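Local coordinates for axin interactor, dorsalization associated protein (Danio rerio, PDB 2QZQ) that inhibits axin-mediated JNK activation by binding axin and disrupting its homodimers, acting as a ventralizing factor in the embryo, at residues L4-S9 and M13-L18; K103-M108 and K132-L137; L18-I23 and P34-S39. All coordinates share one frame; numbering follows the deposited sequence.

Contact 1 (L4-S9 and M13-L18)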
loop_
_atom_site.group_PDB
_atom_site.type_symbol
_atom_site.label_atom_id
_atom_site.label_comp_id
_atom_site.label_asym_id
_atom_site.label_seq_id
_atom_site.Cartn_x
_atom_site.Cartn_y
_atom_site.Cartn_z
ATOM N N LEU A 4 -6.899 -9.884 -5.025
ATOM C CA LEU A 4 -7.388 -11.231 -4.798
ATOM C C LEU A 4 -8.608 -11.190 -3.882
ATOM O O LEU A 4 -8.772 -10.250 -3.109
ATOM C CB LEU A 4 -6.270 -12.073 -4.208
ATOM C CG LEU A 4 -5.116 -12.471 -5.122
ATOM C CD1 LEU A 4 -3.947 -12.922 -4.287
ATOM C CD2 LEU A 4 -5.537 -13.575 -6.096
ATOM N N PRO A 5 -9.478 -12.214 -3.970
ATOM C CA PRO A 5 -10.661 -12.214 -3.112
ATOM C C PRO A 5 -10.229 -12.399 -1.653
ATOM O O PRO A 5 -9.150 -12.944 -1.398
ATOM C CB PRO A 5 -11.463 -13.450 -3.571
ATOM C CG PRO A 5 -10.735 -14.031 -4.757
ATOM C CD PRO A 5 -9.359 -13.421 -4.812
ATOM N N ARG A 6 -11.065 -11.935 -0.730
ATOM C CA ARG A 6 -10.927 -12.238 0.700
ATOM C C ARG A 6 -10.768 -13.757 0.923
ATOM O O ARG A 6 -11.474 -14.569 0.303
ATOM C CB ARG A 6 -12.139 -11.690 1.463
ATOM C CG ARG A 6 -12.008 -11.701 3.001
ATOM C CD ARG A 6 -13.153 -10.946 3.668
ATOM N NE ARG A 6 -13.263 -9.588 3.145
ATOM C CZ ARG A 6 -14.303 -8.777 3.316
ATOM N NH1 ARG A 6 -15.362 -9.179 4.012
ATOM N NH2 ARG A 6 -14.283 -7.552 2.793
ATOM N N LEU A 7 -9.797 -14.134 1.753
ATOM C CA LEU A 7 -9.616 -15.532 2.151
ATOM C C LEU A 7 -10.858 -16.045 2.878
ATOM O O LEU A 7 -11.602 -15.254 3.482
ATOM C CB LEU A 7 -8.394 -15.697 3.068
ATOM C CG LEU A 7 -7.001 -15.511 2.480
ATOM C CD1 LEU A 7 -5.983 -15.592 3.574
ATOM C CD2 LEU A 7 -6.686 -16.552 1.391
ATOM N N PRO A 8 -11.093 -17.374 2.831
ATOM C CA PRO A 8 -12.218 -17.873 3.631
ATOM C C PRO A 8 -11.940 -17.587 5.109
ATOM O O PRO A 8 -10.785 -17.671 5.543
ATOM C CB PRO A 8 -12.192 -19.393 3.392
ATOM C CG PRO A 8 -10.833 -19.702 2.844
ATOM C CD PRO A 8 -10.357 -18.451 2.134
ATOM N N SER A 9 -12.974 -17.247 5.863
ATOM C CA SER A 9 -12.811 -17.031 7.294
ATOM C C SER A 9 -12.486 -18.340 8.028
ATOM O O SER A 9 -12.915 -19.421 7.619
ATOM C CB SER A 9 -14.034 -16.331 7.883
ATOM O OG SER A 9 -15.180 -17.147 7.776
HETATM N N MSE A 13 -9.862 -16.544 14.093
HETATM C CA MSE A 13 -8.801 -15.828 13.368
HETATM C C MSE A 13 -9.366 -14.565 12.715
HETATM O O MSE A 13 -10.583 -14.392 12.593
HETATM C CB MSE A 13 -8.142 -16.721 12.302
HETATM C CG MSE A 13 -7.687 -18.080 12.758
HETATM SE SE MSE A 13 -6.116 -18.088 13.884
HETATM C CE MSE A 13 -6.143 -20.033 14.505
ATOM N N THR A 14 -8.472 -13.683 12.285
ATOM C CA THR A 14 -8.879 -12.340 11.855
ATOM C C THR A 14 -8.330 -12.040 10.459
ATOM O O THR A 14 -7.184 -12.344 10.172
ATOM C CB THR A 14 -8.357 -11.260 12.831
ATOM O OG1 THR A 14 -8.637 -11.653 14.193
ATOM C CG2 THR A 14 -9.009 -9.920 12.524
ATOM N N LEU A 15 -9.172 -11.453 9.616
ATOM C CA LEU A 15 -8.769 -11.041 8.264
ATOM C C LEU A 15 -8.849 -9.534 8.129
ATOM O O LEU A 15 -9.772 -8.885 8.650
ATOM C CB LEU A 15 -9.634 -11.717 7.188
ATOM C CG LEU A 15 -9.436 -13.215 6.959
ATOM C CD1 LEU A 15 -10.592 -13.741 6.080
ATOM C CD2 LEU A 15 -8.053 -13.573 6.358
ATOM N N LEU A 16 -7.870 -8.977 7.416
ATOM C CA LEU A 16 -7.770 -7.540 7.292
ATOM C C LEU A 16 -8.083 -7.111 5.870
ATOM O O LEU A 16 -7.580 -7.706 4.914
ATOM C CB LEU A 16 -6.365 -7.073 7.716
ATOM C CG LEU A 16 -5.973 -5.594 7.508
ATOM C CD1 LEU A 16 -6.762 -4.657 8.405
ATOM C CD2 LEU A 16 -4.481 -5.410 7.693
ATOM N N THR A 17 -8.974 -6.127 5.769
ATOM C CA THR A 17 -9.211 -5.367 4.552
ATOM C C THR A 17 -8.627 -3.974 4.703
ATOM O O THR A 17 -8.897 -3.276 5.690
ATOM C CB THR A 17 -10.701 -5.241 4.224
ATOM O OG1 THR A 17 -11.284 -6.555 4.243
ATOM C CG2 THR A 17 -10.911 -4.597 2.795
ATOM N N LEU A 18 -7.806 -3.581 3.733
ATOM C CA LEU A 18 -7.330 -2.199 3.685
ATOM C C LEU A 18 -7.964 -1.492 2.514
ATOM O O LEU A 18 -7.758 -1.903 1.350
ATOM C CB LEU A 18 -5.807 -2.154 3.571
ATOM C CG LEU A 18 -5.040 -2.773 4.734
ATOM C CD1 LEU A 18 -3.558 -2.933 4.403
ATOM C CD2 LEU A 18 -5.270 -1.981 6.011
#
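The flat guanidinium of R6 meets the hydroxyl of T17 obliquely, neither squarely over a face nor at an edge. R6 NH2 lies 3.5 Å from T17 OG1. The firm partner of both groups is E72: its OE1 takes a salt bridge from R6 NE and a hydrogen bond with T17 OG1. H151 NE2 also bonds T17 OG1, which thus has two polar partners in a buried spot. With CG anti to the backbone N (chi1 -169°) and a bend at chi3, the end of R6 comes nearer the strand than its base. R6 CG passes L15 CD1 at 4.0 Å.

L15 is the main apolar piece. Its CD1 presses on the backbone of the loop, with L15 CD1 3.2 Å from L7 O. The other methyl, L15 CD2, touches L7 CB at 3.9 Å, and the two leucine side chains cross at about a right angle. With an alanine here both methyls would be gone, and L7 CB and R6 CG would probably lose their packing partner, opening a gap under the loop.

No clear hydrogen bond joins the two segments. The loop 4-9 lies over the start of strand 15-24 in this C2-type domain. That strand runs between strands 64-72 and 144-151, and L16, on its other face, packs on I86 of strand 85-94.

Contact 2 (K103-M108 and K132-L137)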
loop_
_atom_site.group_PDB
_atom_site.type_symbol
_atom_site.label_atom_id
_atom_site.label_comp_id
_atom_site.label_asym_id
_atom_site.label_seq_id
_atom_site.Cartn_x
_atom_site.Cartn_y
_atom_site.Cartn_z
ATOM N N LYS A 103 7.533 5.284 -7.662
ATOM C CA LYS A 103 7.837 6.647 -7.262
ATOM C C LYS A 103 8.174 6.695 -5.785
ATOM O O LYS A 103 9.104 7.378 -5.345
ATOM C CB LYS A 103 6.588 7.492 -7.487
ATOM C CG LYS A 103 6.742 8.987 -7.183
ATOM C CD LYS A 103 5.452 9.679 -7.659
ATOM C CE LYS A 103 5.525 11.157 -7.498
ATOM N NZ LYS A 103 6.436 11.693 -8.557
ATOM N N CYS A 104 7.385 5.976 -5.000
ATOM C CA CYS A 104 7.494 6.095 -3.544
ATOM C C CYS A 104 6.758 4.936 -2.915
ATOM O O CYS A 104 6.059 4.185 -3.599
ATOM C CB CYS A 104 6.907 7.442 -3.090
ATOM S SG CYS A 104 5.157 7.697 -3.610
ATOM N N PHE A 105 6.943 4.769 -1.609
ATOM C CA PHE A 105 6.289 3.696 -0.888
ATOM C C PHE A 105 5.908 4.105 0.544
ATOM O O PHE A 105 6.423 5.080 1.120
ATOM C CB PHE A 105 7.166 2.443 -0.866
ATOM C CG PHE A 105 8.431 2.596 -0.023
ATOM C CD1 PHE A 105 9.549 3.246 -0.531
ATOM C CD2 PHE A 105 8.477 2.101 1.276
ATOM C CE1 PHE A 105 10.710 3.374 0.231
ATOM C CE2 PHE A 105 9.640 2.220 2.067
ATOM C CZ PHE A 105 10.752 2.861 1.554
ATOM N N ALA A 106 4.981 3.342 1.097
ATOM C CA ALA A 106 4.556 3.498 2.486
ATOM C C ALA A 106 4.562 2.093 3.027
ATOM O O ALA A 106 4.415 1.125 2.277
ATOM C CB ALA A 106 3.133 4.082 2.556
ATOM N N PHE A 107 4.695 1.959 4.341
ATOM C CA PHE A 107 4.540 0.651 4.918
ATOM C C PHE A 107 3.885 0.780 6.268
ATOM O O PHE A 107 3.840 1.871 6.847
ATOM C CB PHE A 107 5.896 -0.056 5.041
ATOM C CG PHE A 107 6.870 0.651 5.946
ATOM C CD1 PHE A 107 7.623 1.718 5.488
ATOM C CD2 PHE A 107 7.016 0.247 7.279
ATOM C CE1 PHE A 107 8.559 2.354 6.322
ATOM C CE2 PHE A 107 7.899 0.890 8.117
ATOM C CZ PHE A 107 8.681 1.927 7.659
HETATM N N MSE A 108 3.369 -0.341 6.756
HETATM C CA MSE A 108 2.877 -0.399 8.122
HETATM C C MSE A 108 3.297 -1.685 8.803
HETATM O O MSE A 108 3.173 -2.765 8.224
HETATM C CB MSE A 108 1.364 -0.162 8.213
HETATM C CG MSE A 108 0.474 -0.978 7.300
HETATM SE SE MSE A 108 -1.439 -0.449 7.649
HETATM C CE MSE A 108 -1.768 -1.581 8.881
ATOM N N LYS A 132 14.960 -0.174 6.540
ATOM C CA LYS A 132 16.133 0.167 7.349
ATOM C C LYS A 132 16.625 1.587 7.082
ATOM O O LYS A 132 17.113 2.258 7.989
ATOM C CB LYS A 132 17.266 -0.809 7.010
ATOM C CG LYS A 132 17.030 -2.268 7.396
ATOM C CD LYS A 132 16.442 -2.377 8.771
ATOM C CE LYS A 132 16.967 -3.592 9.519
ATOM N NZ LYS A 132 16.831 -3.284 10.972
ATOM N N LYS A 133 16.540 2.018 5.829
ATOM C CA LYS A 133 16.992 3.349 5.437
ATOM C C LYS A 133 15.899 4.042 4.643
ATOM O O LYS A 133 15.526 3.569 3.585
ATOM C CB LYS A 133 18.283 3.292 4.617
ATOM C CG LYS A 133 19.554 3.147 5.444
ATOM C CD LYS A 133 20.786 2.816 4.570
ATOM C CE LYS A 133 21.232 3.991 3.731
ATOM N NZ LYS A 133 22.598 3.640 3.193
ATOM N N LEU A 134 15.402 5.157 5.176
ATOM C CA LEU A 134 14.218 5.862 4.642
ATOM C C LEU A 134 14.490 7.333 4.311
ATOM O O LEU A 134 15.060 8.071 5.120
ATOM C CB LEU A 134 13.049 5.741 5.641
ATOM C CG LEU A 134 12.698 4.310 6.103
ATOM C CD1 LEU A 134 11.676 4.286 7.224
ATOM C CD2 LEU A 134 12.194 3.448 4.893
ATOM N N ASN A 135 14.032 7.766 3.134
ATOM C CA ASN A 135 14.177 9.145 2.689
ATOM C C ASN A 135 12.775 9.670 2.448
ATOM O O ASN A 135 12.074 9.153 1.595
ATOM C CB ASN A 135 15.018 9.197 1.418
ATOM C CG ASN A 135 16.393 8.532 1.601
ATOM O OD1 ASN A 135 16.710 7.530 0.951
ATOM N ND2 ASN A 135 17.173 9.051 2.532
ATOM N N LEU A 136 12.359 10.633 3.260
ATOM C CA LEU A 136 10.978 11.159 3.203
ATOM C C LEU A 136 10.754 11.864 1.886
ATOM O O LEU A 136 11.578 12.680 1.460
ATOM C CB LEU A 136 10.724 12.115 4.380
ATOM C CG LEU A 136 9.279 12.615 4.580
ATOM C CD1 LEU A 136 8.369 11.454 4.915
ATOM C CD2 LEU A 136 9.211 13.638 5.711
ATOM N N LEU A 137 9.627 11.569 1.233
ATOM C CA LEU A 137 9.321 12.211 -0.037
ATOM C C LEU A 137 9.059 13.727 0.103
ATOM O O LEU A 137 9.585 14.536 -0.660
ATOM C CB LEU A 137 8.119 11.497 -0.714
ATOM C CG LEU A 137 7.738 11.973 -2.120
ATOM C CD1 LEU A 137 8.811 11.662 -3.113
ATOM C CD2 LEU A 137 6.430 11.313 -2.546
#
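L134 fits its two methyls against the phenyl rings of F105 and F107. From CB its chain leads to CG, which lies anti to the carbonyl carbon (chi1 -52°) and so points the fork at the two rings. L134 CD1 goes to the rim of the F107 ring, 3.8 Å from F107 CE1 and equally near F107 CZ. L134 CD2 goes to the F105 ring, 3.7 Å from F105 CZ and a little farther from F105 CE2. Each methyl sits at a ring edge, near the ring plane, so neither contact is a CH-pi packing over a face. L134 and F107 come from opposite directions. L134 and F105 cross at about a right angle.

Farther along the loop, L137 makes a separate touch. L137 CD2 lies 3.9 Å from C104 CB and 4.0 Å from C104 SG. The one methyl thus touches both the base and the sulfur of the cysteine.

Segment 103-108 belongs to strand 99-109, between strands 85-94 and 116-124. Segment 132-137 is part of the long loop that leads to strand 144-151. Y123 of strand 116-124 touches both F105 and L134, so the apolar patch extends onto the next strand.

No hydrogen bond crosses between the two segments. They meet through apolar side chains, two leucines three residues apart on the loop, which partly bury nonpolar surface without directional bonds.

Contact 3 (L18-I23 and P34-S39)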
loop_
_atom_site.group_PDB
_atom_site.type_symbol
_atom_site.label_atom_id
_atom_site.label_comp_id
_atom_site.label_asym_id
_atom_site.label_seq_id
_atom_site.Cartn_x
_atom_site.Cartn_y
_atom_site.Cartn_z
ATOM N N LEU A 18 -7.806 -3.581 3.733
ATOM C CA LEU A 18 -7.330 -2.199 3.685
ATOM C C LEU A 18 -7.964 -1.492 2.514
ATOM O O LEU A 18 -7.758 -1.903 1.350
ATOM C CB LEU A 18 -5.807 -2.154 3.571
ATOM C CG LEU A 18 -5.040 -2.773 4.734
ATOM C CD1 LEU A 18 -3.558 -2.933 4.403
ATOM C CD2 LEU A 18 -5.270 -1.981 6.011
ATOM N N THR A 19 -8.760 -0.464 2.808
ATOM C CA THR A 19 -9.340 0.365 1.770
ATOM C C THR A 19 -8.319 1.433 1.444
ATOM O O THR A 19 -7.928 2.202 2.304
ATOM C CB THR A 19 -10.632 1.064 2.268
ATOM O OG1 THR A 19 -11.551 0.068 2.741
ATOM C CG2 THR A 19 -11.296 1.897 1.150
ATOM N N ILE A 20 -7.888 1.484 0.195
ATOM C CA ILE A 20 -6.990 2.549 -0.218
ATOM C C ILE A 20 -7.907 3.638 -0.706
ATOM O O ILE A 20 -8.577 3.499 -1.751
ATOM C CB ILE A 20 -6.022 2.104 -1.347
ATOM C CG1 ILE A 20 -5.150 0.916 -0.904
ATOM C CG2 ILE A 20 -5.203 3.295 -1.856
ATOM C CD1 ILE A 20 -4.348 0.281 -2.058
ATOM N N GLU A 21 -7.965 4.717 0.070
ATOM C CA GLU A 21 -8.875 5.807 -0.230
ATOM C C GLU A 21 -8.252 6.703 -1.273
ATOM O O GLU A 21 -8.787 6.863 -2.353
ATOM C CB GLU A 21 -9.239 6.582 1.039
ATOM C CG GLU A 21 -9.907 5.646 2.068
ATOM C CD GLU A 21 -10.287 6.316 3.387
ATOM O OE1 GLU A 21 -9.715 7.366 3.731
ATOM O OE2 GLU A 21 -11.166 5.761 4.086
ATOM N N LYS A 22 -7.108 7.285 -0.937
ATOM C CA LYS A 22 -6.459 8.220 -1.839
ATOM C C LYS A 22 -4.999 8.349 -1.431
ATOM O O LYS A 22 -4.626 7.943 -0.332
ATOM C CB LYS A 22 -7.150 9.575 -1.799
ATOM C CG LYS A 22 -6.923 10.375 -0.535
ATOM C CD LYS A 22 -7.820 11.592 -0.488
ATOM C CE LYS A 22 -7.765 12.225 0.900
ATOM N NZ LYS A 22 -8.535 13.493 0.956
ATOM N N ILE A 23 -4.193 8.898 -2.333
ATOM C CA ILE A 23 -2.815 9.211 -2.025
ATOM C C ILE A 23 -2.535 10.662 -2.407
ATOM O O ILE A 23 -2.865 11.107 -3.523
ATOM C CB ILE A 23 -1.808 8.202 -2.670
ATOM C CG1 ILE A 23 -0.363 8.491 -2.195
ATOM C CG2 ILE A 23 -1.883 8.198 -4.189
ATOM C CD1 ILE A 23 0.662 7.454 -2.737
ATOM N N PRO A 34 -1.583 5.714 -12.788
ATOM C CA PRO A 34 -1.074 5.382 -11.445
ATOM C C PRO A 34 -1.733 4.140 -10.849
ATOM O O PRO A 34 -2.941 3.902 -11.032
ATOM C CB PRO A 34 -1.422 6.623 -10.624
ATOM C CG PRO A 34 -2.652 7.177 -11.289
ATOM C CD PRO A 34 -2.452 6.911 -12.788
ATOM N N TYR A 35 -0.952 3.354 -10.126
ATOM C CA TYR A 35 -1.523 2.245 -9.359
ATOM C C TYR A 35 -0.657 1.920 -8.154
ATOM O O TYR A 35 0.413 2.491 -7.973
ATOM C CB TYR A 35 -1.760 0.998 -10.216
ATOM C CG TYR A 35 -0.507 0.306 -10.705
ATOM C CD1 TYR A 35 0.154 0.744 -11.869
ATOM C CD2 TYR A 35 0.018 -0.787 -10.017
ATOM C CE1 TYR A 35 1.312 0.096 -12.327
ATOM C CE2 TYR A 35 1.175 -1.438 -10.456
ATOM C CZ TYR A 35 1.803 -0.998 -11.632
ATOM O OH TYR A 35 2.944 -1.641 -12.065
ATOM N N ILE A 36 -1.146 1.013 -7.317
ATOM C CA ILE A 36 -0.407 0.632 -6.104
ATOM C C ILE A 36 -0.237 -0.864 -6.024
ATOM O O ILE A 36 -1.173 -1.618 -6.283
ATOM C CB ILE A 36 -1.090 1.198 -4.828
ATOM C CG1 ILE A 36 -0.950 2.726 -4.811
ATOM C CG2 ILE A 36 -0.482 0.562 -3.491
ATOM C CD1 ILE A 36 -1.709 3.426 -3.621
ATOM N N THR A 37 0.977 -1.276 -5.647
ATOM C CA THR A 37 1.305 -2.648 -5.380
ATOM C C THR A 37 1.361 -2.800 -3.874
ATOM O O THR A 37 2.098 -2.065 -3.182
ATOM C CB THR A 37 2.651 -3.029 -5.975
ATOM O OG1 THR A 37 2.551 -2.962 -7.391
ATOM C CG2 THR A 37 3.064 -4.474 -5.593
ATOM N N VAL A 38 0.568 -3.747 -3.397
ATOM C CA VAL A 38 0.485 -4.074 -1.973
ATOM C C VAL A 38 1.111 -5.451 -1.765
ATOM O O VAL A 38 0.701 -6.453 -2.378
ATOM C CB VAL A 38 -0.980 -4.056 -1.442
ATOM C CG1 VAL A 38 -1.042 -4.354 0.119
ATOM C CG2 VAL A 38 -1.694 -2.739 -1.775
ATOM N N SER A 39 2.126 -5.481 -0.904
ATOM C CA SER A 39 2.808 -6.695 -0.563
ATOM C C SER A 39 2.927 -6.794 0.975
ATOM O O SER A 39 2.804 -5.791 1.679
ATOM C CB SER A 39 4.190 -6.738 -1.222
ATOM O OG SER A 39 5.036 -5.677 -0.800
#
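I20 and I36 reach toward each other tip to tip from two strands that are not paired. I20 CG2 meets I36 CD1 at 3.9 Å. The longer branch of I20 takes a second path: I20 CD1 lies 4.1 Å from I36 CG2 and 4.0 Å from V38 CG2. I20 and I36 therefore touch twice, each time a terminal CD1 methyl against the CG2 branch of the other residue. I20 and V38 meet differently, sliding past each other in opposite directions. V38 CG1 is anti to the backbone N (chi1 -178°), and the other methyl, CG2, is the one that faces I20.

The nearest CA atoms, those of I20 and I36, are 9.0 Å apart, and no hydrogen bond links the segments. This is face-to-face packing of the kind found inside a beta sandwich, the architecture of C2 domains. Strand 15-24 contributes one layer and strand 34-41 the other.

All three touching residues are buried. F67 of strand 64-72 packs on both I20 and I36, and L146 of strand 144-151 also touches I20. Past I20 the strand has a classic beta bulge, where E21 and K22 both face H145 of the neighbouring strand.

All three contacts lie in the C-terminal C2-type domain of the protein. Along the chain, contact 1 comes first, then contact 3, then contact 2. Contacts 1 and 3 both use strand 15-24 and share L18, with centres about 16 Å apart. Contact 3 lies close to the centre of the folded domain, where it joins the two layers of the sandwich. Contacts 1 and 2 lie on opposite sides of that centre, about 26 Å apart between centres, and each packs a loop on a strand. Contacts 2 and 3 are about 14 Å apart between centres. Contacts 1 and 3 fall in the region assigned by similarity to axin binding, so this probable binding region includes part of the core.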